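Peptidase, M20/M25/M40 family (Staphylococcus aureus, PDB 4EWT) probably hydrolyses the amide bond of N-acylated amino acids or related small substrates, using a two-manganese centre as an aminoacylase-like member of its peptidase family. Local coordinates at residues A41-G46 with Y111-A116; T72-A77 with K129-H134; Y176-V181 with V323-P328; R185-L190 with N294-A299. All blocks are in the same frame, centred on the assembly; numbering follows the deposited sequence.

Overall arrangement
Contacts 1 and 2 belong together: their segments alternate along the chain, and helix 105-120 of contact 1 links the two strands of contact 2 and packs on them, with centres about 12 Å apart. Both close before contact 3 opens. Contact 3 lies at the far edge of the same mixed sheet, about 21 Å between centres from contact 2, where strand 173-176 gives way to strand 179-193. That long strand carries contact 4, whose segments both fall between those of contact 3, into the antiparallel sheet of the second domain; Tyr-180 touches Ala-299 between them. Contacts 2 and 4 come within about 8 Å between nearest atoms, near the manganese site of the catalytic domain, on its side toward the second domain.

Contact 1 (A41-G46 with Y111-A116); sequences AEFYKG and YMLVLA
Leu-113 fills the angle between the rings of Phe-43 and Tyr-44. Its CB sits over one face of the Phe-43 ring, a CH-pi contact with CB 3.8 Å from the ring centroid and 14° off the normal. Beyond the branch, CD1 just reaches Phe-43 CG, whereas CD2 meets both rings: it lies 3.7 Å from Phe-43 CD2 and 3.6 Å from Tyr-44 CE2. The branch is set by chi1 of -70°, which places CG beside the backbone N and opposite the carbonyl carbon. The Phe-43 and Leu-113 side chains run antiparallel alongside each other, bringing Phe-43 CE2 to 3.1 Å from the carbonyl Leu-113 O, a short approach of ring carbon to oxygen. The two aromatic rings also brace each other, with Phe-43 CD2 over the centre of the Tyr-44 ring. Tyr-44 meets the next turn of the helix, where Ala-116 CB lies in the ring plane at the edge, 3.3 Å from Tyr-44 OH and 3.7 Å from Tyr-44 CE1. Ile-19 of helix 13-25 touches both Phe-43 and Leu-113. The contact thus joins the end of helix 34-43 to helix 105-120, which connects strands 72-78 and 129-135 in a beta-alpha-beta crossover and lies on the mixed sheet, in the layered alpha/beta architecture of M20-type catalytic domains.

Contact 2 (T72-A77 with K129-H134); sequences TLAIRA and KVVVIH
Ala-77 presents its methyl obliquely to the imidazole of His-134, while Leu-113 of helix 105-120 also touches that ring. The other flat side chain, the guanidinium of Arg-76, extends clear of strand 129-134 to salt bridges with Asp-334 and Glu-333. The polar bonds between the strands are made by the backbone peptides. Five backbone hydrogen bonds run along the parallel pair. The bond from Leu-73 N to Lys-129 O is the longest at 3.1 Å, and that from Ala-77 N to Ile-133 O, 2.8 Å, is nearly straight at 177°. Between them Val-131 N donates to Leu-73 O. On the face bearing Thr-72, Ala-74 and Arg-76, the methyls Thr-72 CG2 and Val-131 CG2 press together at 3.5 Å, tighter than usual, and Ala-74 CB meets Ile-133 CD1 at 3.8 Å. On the opposite face Ile-75 reaches across the register: chi1 of 56° sets its CG1 between the backbone N and the carbonyl carbon, and CD1 then lies 3.8 Å from Val-130 CG1 and 3.9 Å from Val-132 CG2. Met-112 covers this face, together with Val-380 and Val-384 of helix 372-386. Strand 159-166 flanks one side of the pair and strand 60-65 the other. A ladder of peptide N-H...O=C hydrogen bonds lined by hydrocarbon side chains therefore gives a firm inner sheet, while the Arg-76 side chain, about 6 Å from a manganese ion, is directed to the acidic residues beyond the strand and probably steadied by them.

Contact 3 (Y176-V181 with V323-P328); sequences YRPGYV and VEMCEP
Tyr-176 is turned beneath the backbone of Met-325 by chi1 of 79°, which places CG between the backbone N and the carbonyl carbon; Met-325 CA lies over the ring face. Met-325 in turn bends at chi2 (-106°), bringing CG to 3.7 Å from Tyr-176 CZ and SD obliquely beside the ring, 4.8 Å from its centroid, in a Met-aromatic contact. The methyl beyond, Met-325 CE, ends 3.8 Å from Pro-178 CD. Two backbone hydrogen bonds fix this parallel pairing: Tyr-176 N to Glu-324 O at 3.2 Å and Cys-326 N to Tyr-176 O at 2.9 Å. Arg-177 carries the contact further along the chain. Its chain stays extended as far as CD, which lies 3.3 Å from Cys-326 O, and then bends at chi3 (-141°) so that the guanidinium takes Pro-328 CG over one face, 3.8 Å above the plane, with Cys-326 O at its edge. Helix 304-316 packs on Tyr-176 through Ala-311, and a second subunit packs here too, its own Met-325 against this one and its Glu-327 against Arg-177. The site is an edge of the mixed sheet, where strand 322-325 lies outermost within this chain. Residues 176-181 probably form one of the linkers between the catalytic and second domains, as in other two-domain M20 peptidases, with 323-328 alongside.

Contact 4 (R185-L190 with N294-A299); sequences RAFFKL and NDDYPA
Arg-185 and Asp-296 run alongside each other in the same direction, each with CG opposite its own backbone N (chi1 of Arg-185 -177°). A bend at chi3 of 65° turns the guanidinium so that it grips the carboxylate side-on, both nitrogens on one oxygen: Arg-185 NE is 2.7 Å and Arg-185 NH2 3.0 Å from Asp-296 OD2. The oxygen lies in the guanidinium plane; Asp-296 OD2 offers its syn lone pair to NH2, while NE approaches on the anti side, well out of the carboxylate plane. Arg-185 NH2 also stands over one face of the Tyr-297 ring, 3.3 Å from Tyr-297 CE2, in an off-centre cation-pi contact with the planes 42° apart. Tyr-297 is held at its far end by a hydrogen bond between its OH and Glu-138 O. The Phe-187 ring crosses the carboxylate at an angle, its CE2 3.6 Å from Asp-296 CG. Behind the side chains, Arg-185 N donates to Tyr-297 O at 2.8 Å, and Phe-187 and Asn-294 form a hydrogen-bonded antiparallel pair, Asn-294 N to Phe-187 O being 2.7 Å. Phe-246 of a third subunit stacks edge-to-face on Phe-187, and Lys-267 pairs with Asp-295. The Arg-185 side chain lies about 8 Å from a manganese ion; its buried charge is balanced by the carboxylate, and the two-nitrogen grip together with the aromatic face fixes how both groups are oriented.

Contact 1 (A41-G46 with Y111-A116)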
loop_
_atom_site.group_PDB
_atom_site.type_symbol
_atom_site.label_atom_id
_atom_site.label_comp_id
_atom_site.label_asym_id
_atom_site.label_seq_id
_atom_site.Cartn_x
_atom_site.Cartn_y
_atom_site.Cartn_z
ATOM N N ALA A 41 46.554 25.062 16.754
ATOM C CA ALA A 41 47.366 26.261 16.485
ATOM C C ALA A 41 48.548 26.369 17.456
ATOM O O ALA A 41 49.639 26.825 17.083
ATOM C CB ALA A 41 46.510 27.521 16.549
ATOM N N GLU A 42 48.363 25.945 18.686
ATOM C CA GLU A 42 49.446 25.948 19.623
ATOM C C GLU A 42 50.458 24.886 19.310
ATOM O O GLU A 42 51.613 25.115 19.540
ATOM C CB GLU A 42 48.974 25.796 21.054
ATOM C CG GLU A 42 48.260 24.553 21.263
ATOM C CD GLU A 42 48.910 23.572 22.191
ATOM O OE1 GLU A 42 49.482 22.579 21.692
ATOM O OE2 GLU A 42 48.777 23.752 23.422
ATOM N N PHE A 43 50.038 23.737 18.795
ATOM C CA PHE A 43 51.009 22.698 18.422
ATOM C C PHE A 43 52.095 23.218 17.473
ATOM O O PHE A 43 53.274 22.870 17.616
ATOM C CB PHE A 43 50.308 21.471 17.819
ATOM C CG PHE A 43 51.259 20.428 17.270
ATOM C CD1 PHE A 43 51.734 19.402 18.082
ATOM C CD2 PHE A 43 51.679 20.479 15.938
ATOM C CE1 PHE A 43 52.611 18.442 17.580
ATOM C CE2 PHE A 43 52.563 19.530 15.428
ATOM C CZ PHE A 43 53.027 18.504 16.247
ATOM N N TYR A 44 51.702 24.054 16.516
ATOM C CA TYR A 44 52.655 24.544 15.519
ATOM C C TYR A 44 53.577 25.676 15.994
ATOM O O TYR A 44 54.415 26.152 15.228
ATOM C CB TYR A 44 51.942 24.914 14.216
ATOM C CG TYR A 44 51.344 23.719 13.513
ATOM C CD1 TYR A 44 52.160 22.788 12.869
ATOM C CD2 TYR A 44 49.965 23.513 13.492
ATOM C CE1 TYR A 44 51.627 21.690 12.234
ATOM C CE2 TYR A 44 49.417 22.410 12.847
ATOM C CZ TYR A 44 50.258 21.511 12.222
ATOM O OH TYR A 44 49.760 20.422 11.585
ATOM N N LYS A 45 53.450 26.076 17.244
ATOM C CA LYS A 45 54.346 27.077 17.832
ATOM C C LYS A 45 55.745 26.523 17.912
ATOM O O LYS A 45 55.939 25.432 18.363
ATOM C CB LYS A 45 53.897 27.491 19.222
ATOM C CG LYS A 45 52.543 28.106 19.320
ATOM C CD LYS A 45 52.434 29.381 18.601
ATOM C CE LYS A 45 51.466 30.269 19.306
ATOM N NZ LYS A 45 51.083 31.435 18.503
ATOM N N GLY A 46 56.700 27.290 17.423
ATOM C CA GLY A 46 58.112 26.887 17.426
ATOM C C GLY A 46 58.504 26.036 16.236
ATOM O O GLY A 46 59.658 25.624 16.116
ATOM N N TYR A 111 47.813 12.115 13.913
ATOM C CA TYR A 111 48.820 11.687 12.947
ATOM C C TYR A 111 49.222 12.853 12.036
ATOM O O TYR A 111 50.390 12.976 11.681
ATOM C CB TYR A 111 48.359 10.469 12.129
ATOM C CG TYR A 111 47.698 10.823 10.812
ATOM C CD1 TYR A 111 48.463 11.154 9.686
ATOM C CD2 TYR A 111 46.315 10.833 10.689
ATOM C CE1 TYR A 111 47.857 11.501 8.477
ATOM C CE2 TYR A 111 45.701 11.168 9.479
ATOM C CZ TYR A 111 46.483 11.498 8.379
ATOM O OH TYR A 111 45.880 11.835 7.184
ATOM N N MET A 112 48.247 13.691 11.671
ATOM C CA MET A 112 48.489 14.838 10.802
ATOM C C MET A 112 49.396 15.882 11.457
ATOM O O MET A 112 50.264 16.456 10.797
ATOM C CB MET A 112 47.168 15.486 10.374
ATOM C CG MET A 112 47.352 16.608 9.354
ATOM S SD MET A 112 48.046 16.024 7.779
ATOM C CE MET A 112 46.554 15.301 7.052
ATOM N N LEU A 113 49.194 16.136 12.750
ATOM C CA LEU A 113 50.055 17.087 13.457
ATOM C C LEU A 113 51.508 16.619 13.441
ATOM O O LEU A 113 52.415 17.406 13.156
ATOM C CB LEU A 113 49.579 17.326 14.901
ATOM C CG LEU A 113 48.276 18.090 15.159
ATOM C CD1 LEU A 113 47.941 17.985 16.630
ATOM C CD2 LEU A 113 48.339 19.562 14.730
ATOM N N VAL A 114 51.723 15.337 13.715
ATOM C CA VAL A 114 53.072 14.771 13.753
ATOM C C VAL A 114 53.680 14.622 12.347
ATOM O O VAL A 114 54.884 14.809 12.160
ATOM C CB VAL A 114 53.104 13.434 14.551
ATOM C CG1 VAL A 114 54.500 12.815 14.540
ATOM C CG2 VAL A 114 52.642 13.663 15.984
ATOM N N LEU A 115 52.850 14.309 11.358
ATOM C CA LEU A 115 53.323 14.268 9.983
ATOM C C LEU A 115 53.722 15.659 9.495
ATOM O O LEU A 115 54.725 15.808 8.801
ATOM C CB LEU A 115 52.269 13.670 9.061
ATOM C CG LEU A 115 52.563 13.741 7.552
ATOM C CD1 LEU A 115 53.815 12.964 7.181
ATOM C CD2 LEU A 115 51.368 13.228 6.766
ATOM N N ALA A 116 52.926 16.667 9.847
ATOM C CA ALA A 116 53.179 18.034 9.401
ATOM C C ALA A 116 54.496 18.568 9.966
ATOM O O ALA A 116 55.299 19.153 9.234
ATOM C CB ALA A 116 52.022 18.941 9.774
#

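Contact 2 (T72-A77 with K129-H134)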
loop_
_atom_site.group_PDB
_atom_site.type_symbol
_atom_site.label_atom_id
_atom_site.label_comp_id
_atom_site.label_asym_id
_atom_site.label_seq_id
_atom_site.Cartn_x
_atom_site.Cartn_y
_atom_site.Cartn_z
ATOM N N THR A 72 51.115 22.247 -5.404
ATOM C CA THR A 72 50.616 22.387 -4.051
ATOM C C THR A 72 49.635 21.263 -3.768
ATOM O O THR A 72 48.616 21.121 -4.452
ATOM C CB THR A 72 49.927 23.747 -3.843
ATOM O OG1 THR A 72 50.849 24.802 -4.144
ATOM C CG2 THR A 72 49.449 23.893 -2.407
ATOM N N LEU A 73 49.971 20.459 -2.766
ATOM C CA LEU A 73 49.148 19.347 -2.356
ATOM C C LEU A 73 48.551 19.653 -0.999
ATOM O O LEU A 73 49.277 19.968 -0.050
ATOM C CB LEU A 73 49.978 18.068 -2.270
ATOM C CG LEU A 73 49.275 16.835 -1.700
ATOM C CD1 LEU A 73 48.124 16.383 -2.610
ATOM C CD2 LEU A 73 50.268 15.709 -1.488
ATOM N N ALA A 74 47.226 19.564 -0.916
ATOM C CA ALA A 74 46.549 19.730 0.355
ATOM C C ALA A 74 46.294 18.370 0.977
ATOM O O ALA A 74 45.907 17.419 0.291
ATOM C CB ALA A 74 45.260 20.504 0.191
ATOM N N ILE A 75 46.538 18.277 2.278
ATOM C CA ILE A 75 46.233 17.067 3.037
ATOM C C ILE A 75 45.295 17.435 4.188
ATOM O O ILE A 75 45.499 18.436 4.866
ATOM C CB ILE A 75 47.519 16.334 3.506
ATOM C CG1 ILE A 75 48.421 17.263 4.322
ATOM C CG2 ILE A 75 48.287 15.800 2.283
ATOM C CD1 ILE A 75 49.659 16.586 4.871
ATOM N N ARG A 76 44.249 16.644 4.378
ATOM C CA ARG A 76 43.128 17.072 5.208
ATOM C C ARG A 76 42.894 16.160 6.418
ATOM O O ARG A 76 42.897 14.937 6.293
ATOM C CB ARG A 76 41.873 17.182 4.333
ATOM C CG ARG A 76 40.620 17.642 5.038
ATOM C CD ARG A 76 39.856 16.478 5.650
ATOM N NE ARG A 76 38.454 16.838 5.790
ATOM C CZ ARG A 76 37.451 15.976 5.924
ATOM N NH1 ARG A 76 37.669 14.658 5.965
ATOM N NH2 ARG A 76 36.223 16.449 6.011
ATOM N N ALA A 77 42.716 16.783 7.585
ATOM C CA ALA A 77 42.290 16.090 8.807
ATOM C C ALA A 77 41.196 16.891 9.496
ATOM O O ALA A 77 41.348 18.089 9.713
ATOM C CB ALA A 77 43.472 15.892 9.765
ATOM N N LYS A 129 54.543 23.284 -2.220
ATOM C CA LYS A 129 53.964 23.456 -0.899
ATOM C C LYS A 129 53.071 22.295 -0.487
ATOM O O LYS A 129 52.425 21.649 -1.322
ATOM C CB LYS A 129 53.107 24.726 -0.847
ATOM C CG LYS A 129 53.823 26.043 -1.069
ATOM C CD LYS A 129 52.797 27.165 -1.127
ATOM C CE LYS A 129 53.303 28.357 -1.915
ATOM N NZ LYS A 129 52.144 29.140 -2.435
ATOM N N VAL A 130 53.031 22.055 0.817
ATOM C CA VAL A 130 51.994 21.250 1.428
ATOM C C VAL A 130 51.050 22.221 2.120
ATOM O O VAL A 130 51.489 23.130 2.831
ATOM C CB VAL A 130 52.548 20.276 2.484
ATOM C CG1 VAL A 130 51.435 19.387 3.022
ATOM C CG2 VAL A 130 53.657 19.425 1.909
ATOM N N VAL A 131 49.758 22.037 1.891
ATOM C CA VAL A 131 48.736 22.746 2.635
ATOM C C VAL A 131 48.047 21.725 3.539
ATOM O O VAL A 131 47.293 20.882 3.074
ATOM C CB VAL A 131 47.702 23.442 1.695
ATOM C CG1 VAL A 131 46.557 24.045 2.490
ATOM C CG2 VAL A 131 48.387 24.526 0.867
ATOM N N VAL A 132 48.322 21.801 4.831
ATOM C CA VAL A 132 47.643 20.959 5.789
ATOM C C VAL A 132 46.350 21.651 6.193
ATOM O O VAL A 132 46.368 22.816 6.599
ATOM C CB VAL A 132 48.520 20.693 7.019
ATOM C CG1 VAL A 132 47.790 19.802 8.002
ATOM C CG2 VAL A 132 49.833 20.065 6.586
ATOM N N ILE A 133 45.236 20.932 6.053
ATOM C CA ILE A 133 43.919 21.443 6.391
ATOM C C ILE A 133 43.413 20.755 7.656
ATOM O O ILE A 133 43.123 19.558 7.646
ATOM C CB ILE A 133 42.909 21.216 5.222
ATOM C CG1 ILE A 133 43.352 21.971 3.966
ATOM C CG2 ILE A 133 41.489 21.635 5.621
ATOM C CD1 ILE A 133 42.575 21.590 2.704
ATOM N N HIS A 134 43.322 21.512 8.746
ATOM C CA HIS A 134 42.687 21.029 9.963
ATOM C C HIS A 134 41.257 21.568 9.992
ATOM O O HIS A 134 41.040 22.766 10.197
ATOM C CB HIS A 134 43.480 21.461 11.208
ATOM C CG HIS A 134 44.759 20.706 11.404
ATOM N ND1 HIS A 134 45.997 21.264 11.168
ATOM C CD2 HIS A 134 44.991 19.439 11.825
ATOM C CE1 HIS A 134 46.937 20.375 11.442
ATOM N NE2 HIS A 134 46.353 19.257 11.834
#

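Contact 3 (Y176-V181 with V323-P328)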
loop_
_atom_site.group_PDB
_atom_site.type_symbol
_atom_site.label_atom_id
_atom_site.label_comp_id
_atom_site.label_asym_id
_atom_site.label_seq_id
_atom_site.Cartn_x
_atom_site.Cartn_y
_atom_site.Cartn_z
ATOM N N TYR A 176 41.532 1.925 -1.027
ATOM C CA TYR A 176 41.240 2.945 -2.035
ATOM C C TYR A 176 40.193 2.496 -3.067
ATOM O O TYR A 176 39.968 1.297 -3.257
ATOM C CB TYR A 176 42.524 3.354 -2.761
ATOM C CG TYR A 176 42.982 2.389 -3.844
ATOM C CD1 TYR A 176 42.726 2.650 -5.194
ATOM C CD2 TYR A 176 43.680 1.222 -3.520
ATOM C CE1 TYR A 176 43.155 1.768 -6.198
ATOM C CE2 TYR A 176 44.112 0.334 -4.515
ATOM C CZ TYR A 176 43.849 0.611 -5.849
ATOM O OH TYR A 176 44.280 -0.266 -6.831
ATOM N N ARG A 177 39.638 3.461 -3.782
ATOM C CA ARG A 177 38.687 3.254 -4.850
ATOM C C ARG A 177 38.468 4.518 -5.667
ATOM O O ARG A 177 38.095 5.513 -5.144
ATOM C CB ARG A 177 37.363 2.768 -4.284
ATOM C CG ARG A 177 36.319 2.627 -5.316
ATOM C CD ARG A 177 35.063 2.156 -4.758
ATOM N NE ARG A 177 34.464 1.223 -5.659
ATOM C CZ ARG A 177 33.701 1.587 -6.657
ATOM N NH1 ARG A 177 33.424 2.855 -6.866
ATOM N NH2 ARG A 177 33.207 0.666 -7.433
ATOM N N PRO A 178 38.713 4.475 -6.959
ATOM C CA PRO A 178 38.477 5.660 -7.792
ATOM C C PRO A 178 36.984 5.853 -8.022
ATOM O O PRO A 178 36.200 4.926 -7.806
ATOM C CB PRO A 178 39.175 5.315 -9.116
ATOM C CG PRO A 178 39.145 3.821 -9.182
ATOM C CD PRO A 178 39.253 3.342 -7.746
ATOM N N GLY A 179 36.597 7.050 -8.449
ATOM C CA GLY A 179 35.198 7.347 -8.706
ATOM C C GLY A 179 34.438 7.553 -7.406
ATOM O O GLY A 179 35.040 7.834 -6.361
ATOM N N TYR A 180 33.115 7.386 -7.477
ATOM C CA TYR A 180 32.235 7.600 -6.326
ATOM C C TYR A 180 32.455 6.578 -5.214
ATOM O O TYR A 180 32.332 5.374 -5.429
ATOM C CB TYR A 180 30.779 7.562 -6.768
ATOM C CG TYR A 180 30.330 8.754 -7.577
ATOM C CD1 TYR A 180 30.060 9.977 -6.965
ATOM C CD2 TYR A 180 30.158 8.654 -8.953
ATOM C CE1 TYR A 180 29.625 11.078 -7.712
ATOM C CE2 TYR A 180 29.719 9.739 -9.702
ATOM C CZ TYR A 180 29.449 10.940 -9.073
ATOM O OH TYR A 180 29.013 12.009 -9.815
ATOM N N VAL A 181 32.759 7.069 -4.019
ATOM C CA VAL A 181 33.216 6.183 -2.947
ATOM C C VAL A 181 32.376 6.303 -1.661
ATOM O O VAL A 181 32.353 5.377 -0.850
ATOM C CB VAL A 181 34.741 6.365 -2.680
ATOM C CG1 VAL A 181 35.060 7.800 -2.230
ATOM C CG2 VAL A 181 35.253 5.339 -1.671
ATOM N N VAL A 323 48.284 -2.415 0.266
ATOM C CA VAL A 323 47.418 -1.442 -0.393
ATOM C C VAL A 323 46.489 -2.198 -1.326
ATOM O O VAL A 323 46.958 -2.950 -2.184
ATOM C CB VAL A 323 48.223 -0.412 -1.223
ATOM C CG1 VAL A 323 47.327 0.747 -1.657
ATOM C CG2 VAL A 323 49.421 0.105 -0.447
ATOM N N GLU A 324 45.180 -2.011 -1.163
ATOM C CA GLU A 324 44.208 -2.709 -2.017
ATOM C C GLU A 324 42.866 -2.000 -2.208
ATOM O O GLU A 324 42.466 -1.154 -1.403
ATOM C CB GLU A 324 43.985 -4.153 -1.542
ATOM C CG GLU A 324 43.488 -4.290 -0.107
ATOM C CD GLU A 324 43.076 -5.710 0.224
ATOM O OE1 GLU A 324 43.824 -6.400 0.947
ATOM O OE2 GLU A 324 42.007 -6.141 -0.254
ATOM N N MET A 325 42.190 -2.370 -3.294
ATOM C CA MET A 325 40.887 -1.837 -3.660
ATOM C C MET A 325 39.836 -2.164 -2.610
ATOM O O MET A 325 39.906 -3.206 -1.955
ATOM C CB MET A 325 40.456 -2.412 -5.006
ATOM C CG MET A 325 40.975 -1.653 -6.212
ATOM S SD MET A 325 39.671 -0.684 -7.005
ATOM C CE MET A 325 40.534 -0.157 -8.491
ATOM N N CYS A 326 38.870 -1.262 -2.451
ATOM C CA CYS A 326 37.755 -1.493 -1.538
ATOM C C CYS A 326 36.412 -1.129 -2.161
ATOM O O CYS A 326 36.353 -0.490 -3.216
ATOM C CB CYS A 326 37.973 -0.767 -0.202
ATOM S SG CYS A 326 37.761 1.027 -0.222
ATOM N N GLU A 327 35.340 -1.554 -1.501
ATOM C CA GLU A 327 33.977 -1.219 -1.910
ATOM C C GLU A 327 33.633 0.214 -1.485
ATOM O O GLU A 327 34.313 0.770 -0.613
ATOM C CB GLU A 327 32.985 -2.213 -1.293
ATOM C CG GLU A 327 33.164 -3.661 -1.770
ATOM C CD GLU A 327 32.685 -3.901 -3.199
ATOM O OE1 GLU A 327 31.914 -3.080 -3.745
ATOM O OE2 GLU A 327 33.073 -4.935 -3.778
ATOM N N PRO A 328 32.583 0.817 -2.094
ATOM C CA PRO A 328 32.130 2.142 -1.648
ATOM C C PRO A 328 31.534 2.050 -0.245
ATOM O O PRO A 328 31.103 0.974 0.159
ATOM C CB PRO A 328 31.039 2.521 -2.669
ATOM C CG PRO A 328 31.136 1.512 -3.770
ATOM C CD PRO A 328 31.737 0.285 -3.179
#

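Contact 4 (R185-L190 with N294-A299)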
loop_
_atom_site.group_PDB
_atom_site.type_symbol
_atom_site.label_atom_id
_atom_site.label_comp_id
_atom_site.label_asym_id
_atom_site.label_seq_id
_atom_site.Cartn_x
_atom_site.Cartn_y
_atom_site.Cartn_z
ATOM N N ARG A 185 23.926 13.126 0.312
ATOM C CA ARG A 185 22.828 13.127 1.249
ATOM C C ARG A 185 21.886 14.284 0.966
ATOM O O ARG A 185 22.333 15.393 0.605
ATOM C CB ARG A 185 23.379 13.218 2.670
ATOM C CG ARG A 185 22.336 13.162 3.772
ATOM C CD ARG A 185 23.018 12.917 5.111
ATOM N NE ARG A 185 23.874 14.040 5.458
ATOM C CZ ARG A 185 24.813 14.016 6.402
ATOM N NH1 ARG A 185 25.030 12.917 7.121
ATOM N NH2 ARG A 185 25.544 15.100 6.621
ATOM N N ALA A 186 20.585 14.020 1.105
ATOM C CA ALA A 186 19.589 15.096 1.111
ATOM C C ALA A 186 18.602 14.866 2.247
ATOM O O ALA A 186 18.498 13.754 2.751
ATOM C CB ALA A 186 18.883 15.189 -0.238
ATOM N N PHE A 187 17.901 15.927 2.645
ATOM C CA PHE A 187 16.884 15.879 3.684
ATOM C C PHE A 187 15.595 16.512 3.187
ATOM O O PHE A 187 15.624 17.503 2.461
ATOM C CB PHE A 187 17.347 16.660 4.919
ATOM C CG PHE A 187 18.586 16.108 5.542
ATOM C CD1 PHE A 187 18.571 14.850 6.154
ATOM C CD2 PHE A 187 19.774 16.830 5.512
ATOM C CE1 PHE A 187 19.725 14.329 6.737
ATOM C CE2 PHE A 187 20.939 16.321 6.093
ATOM C CZ PHE A 187 20.915 15.077 6.709
ATOM N N PHE A 188 14.465 15.974 3.618
ATOM C CA PHE A 188 13.185 16.579 3.289
ATOM C C PHE A 188 12.193 16.562 4.442
ATOM O O PHE A 188 12.217 15.671 5.301
ATOM C CB PHE A 188 12.575 15.944 2.021
ATOM C CG PHE A 188 12.254 14.472 2.156
ATOM C CD1 PHE A 188 10.964 14.058 2.439
ATOM C CD2 PHE A 188 13.245 13.511 1.948
ATOM C CE1 PHE A 188 10.651 12.682 2.546
ATOM C CE2 PHE A 188 12.959 12.123 2.043
ATOM C CZ PHE A 188 11.672 11.711 2.345
ATOM N N LYS A 189 11.332 17.575 4.447
ATOM C CA LYS A 189 10.180 17.611 5.334
ATOM C C LYS A 189 8.965 17.689 4.443
ATOM O O LYS A 189 8.956 18.437 3.466
ATOM C CB LYS A 189 10.227 18.840 6.249
ATOM C CG LYS A 189 11.441 18.864 7.163
ATOM C CD LYS A 189 11.475 20.122 8.016
ATOM C CE LYS A 189 12.651 20.087 9.004
ATOM N NZ LYS A 189 13.159 21.464 9.294
ATOM N N LEU A 190 7.950 16.898 4.756
ATOM C CA LEU A 190 6.720 16.951 3.991
ATOM C C LEU A 190 5.561 17.167 4.936
ATOM O O LEU A 190 5.358 16.395 5.887
ATOM C CB LEU A 190 6.517 15.669 3.178
ATOM C CG LEU A 190 5.159 15.472 2.487
ATOM C CD1 LEU A 190 4.898 16.490 1.345
ATOM C CD2 LEU A 190 5.079 14.057 1.970
ATOM N N ASN A 294 15.956 19.643 0.831
ATOM C CA ASN A 294 17.225 20.330 1.073
ATOM C C ASN A 294 18.387 19.423 0.754
ATOM O O ASN A 294 18.633 18.436 1.466
ATOM C CB ASN A 294 17.331 20.784 2.537
ATOM C CG ASN A 294 16.284 21.833 2.914
ATOM O OD1 ASN A 294 15.924 22.703 2.114
ATOM N ND2 ASN A 294 15.811 21.765 4.152
ATOM N N ASP A 295 19.080 19.730 -0.335
ATOM C CA ASP A 295 20.311 19.027 -0.664
ATOM C C ASP A 295 21.341 19.227 0.441
ATOM O O ASP A 295 21.379 20.263 1.119
ATOM C CB ASP A 295 20.890 19.501 -2.004
ATOM C CG ASP A 295 21.696 18.418 -2.696
ATOM O OD1 ASP A 295 21.434 17.226 -2.424
ATOM O OD2 ASP A 295 22.584 18.737 -3.520
ATOM N N ASP A 296 22.186 18.230 0.610
ATOM C CA ASP A 296 23.176 18.272 1.651
ATOM C C ASP A 296 24.408 17.653 0.995
ATOM O O ASP A 296 24.474 17.636 -0.227
ATOM C CB ASP A 296 22.700 17.401 2.812
ATOM C CG ASP A 296 23.552 17.543 4.005
ATOM O OD1 ASP A 296 23.658 18.679 4.523
ATOM O OD2 ASP A 296 24.128 16.518 4.410
ATOM N N TYR A 297 25.365 17.133 1.764
ATOM C CA TYR A 297 26.679 16.762 1.238
ATOM C C TYR A 297 26.553 16.066 -0.121
ATOM O O TYR A 297 25.665 15.236 -0.313
ATOM C CB TYR A 297 27.484 15.889 2.223
ATOM C CG TYR A 297 27.759 16.485 3.603
ATOM C CD1 TYR A 297 27.503 17.832 3.886
ATOM C CD2 TYR A 297 28.302 15.700 4.623
ATOM C CE1 TYR A 297 27.762 18.369 5.151
ATOM C CE2 TYR A 297 28.560 16.223 5.893
ATOM C CZ TYR A 297 28.292 17.556 6.151
ATOM O OH TYR A 297 28.545 18.085 7.406
ATOM N N PRO A 298 27.418 16.428 -1.086
ATOM C CA PRO A 298 27.429 15.659 -2.336
ATOM C C PRO A 298 28.095 14.294 -2.126
ATOM O O PRO A 298 28.782 14.090 -1.116
ATOM C CB PRO A 298 28.271 16.534 -3.285
ATOM C CG PRO A 298 29.114 17.391 -2.387
ATOM C CD PRO A 298 28.286 17.618 -1.145
ATOM N N ALA A 299 27.877 13.364 -3.051
ATOM C CA ALA A 299 28.634 12.114 -3.078
ATOM C C ALA A 299 30.133 12.386 -3.220
ATOM O O ALA A 299 30.546 13.328 -3.901
ATOM C CB ALA A 299 28.151 11.230 -4.210
#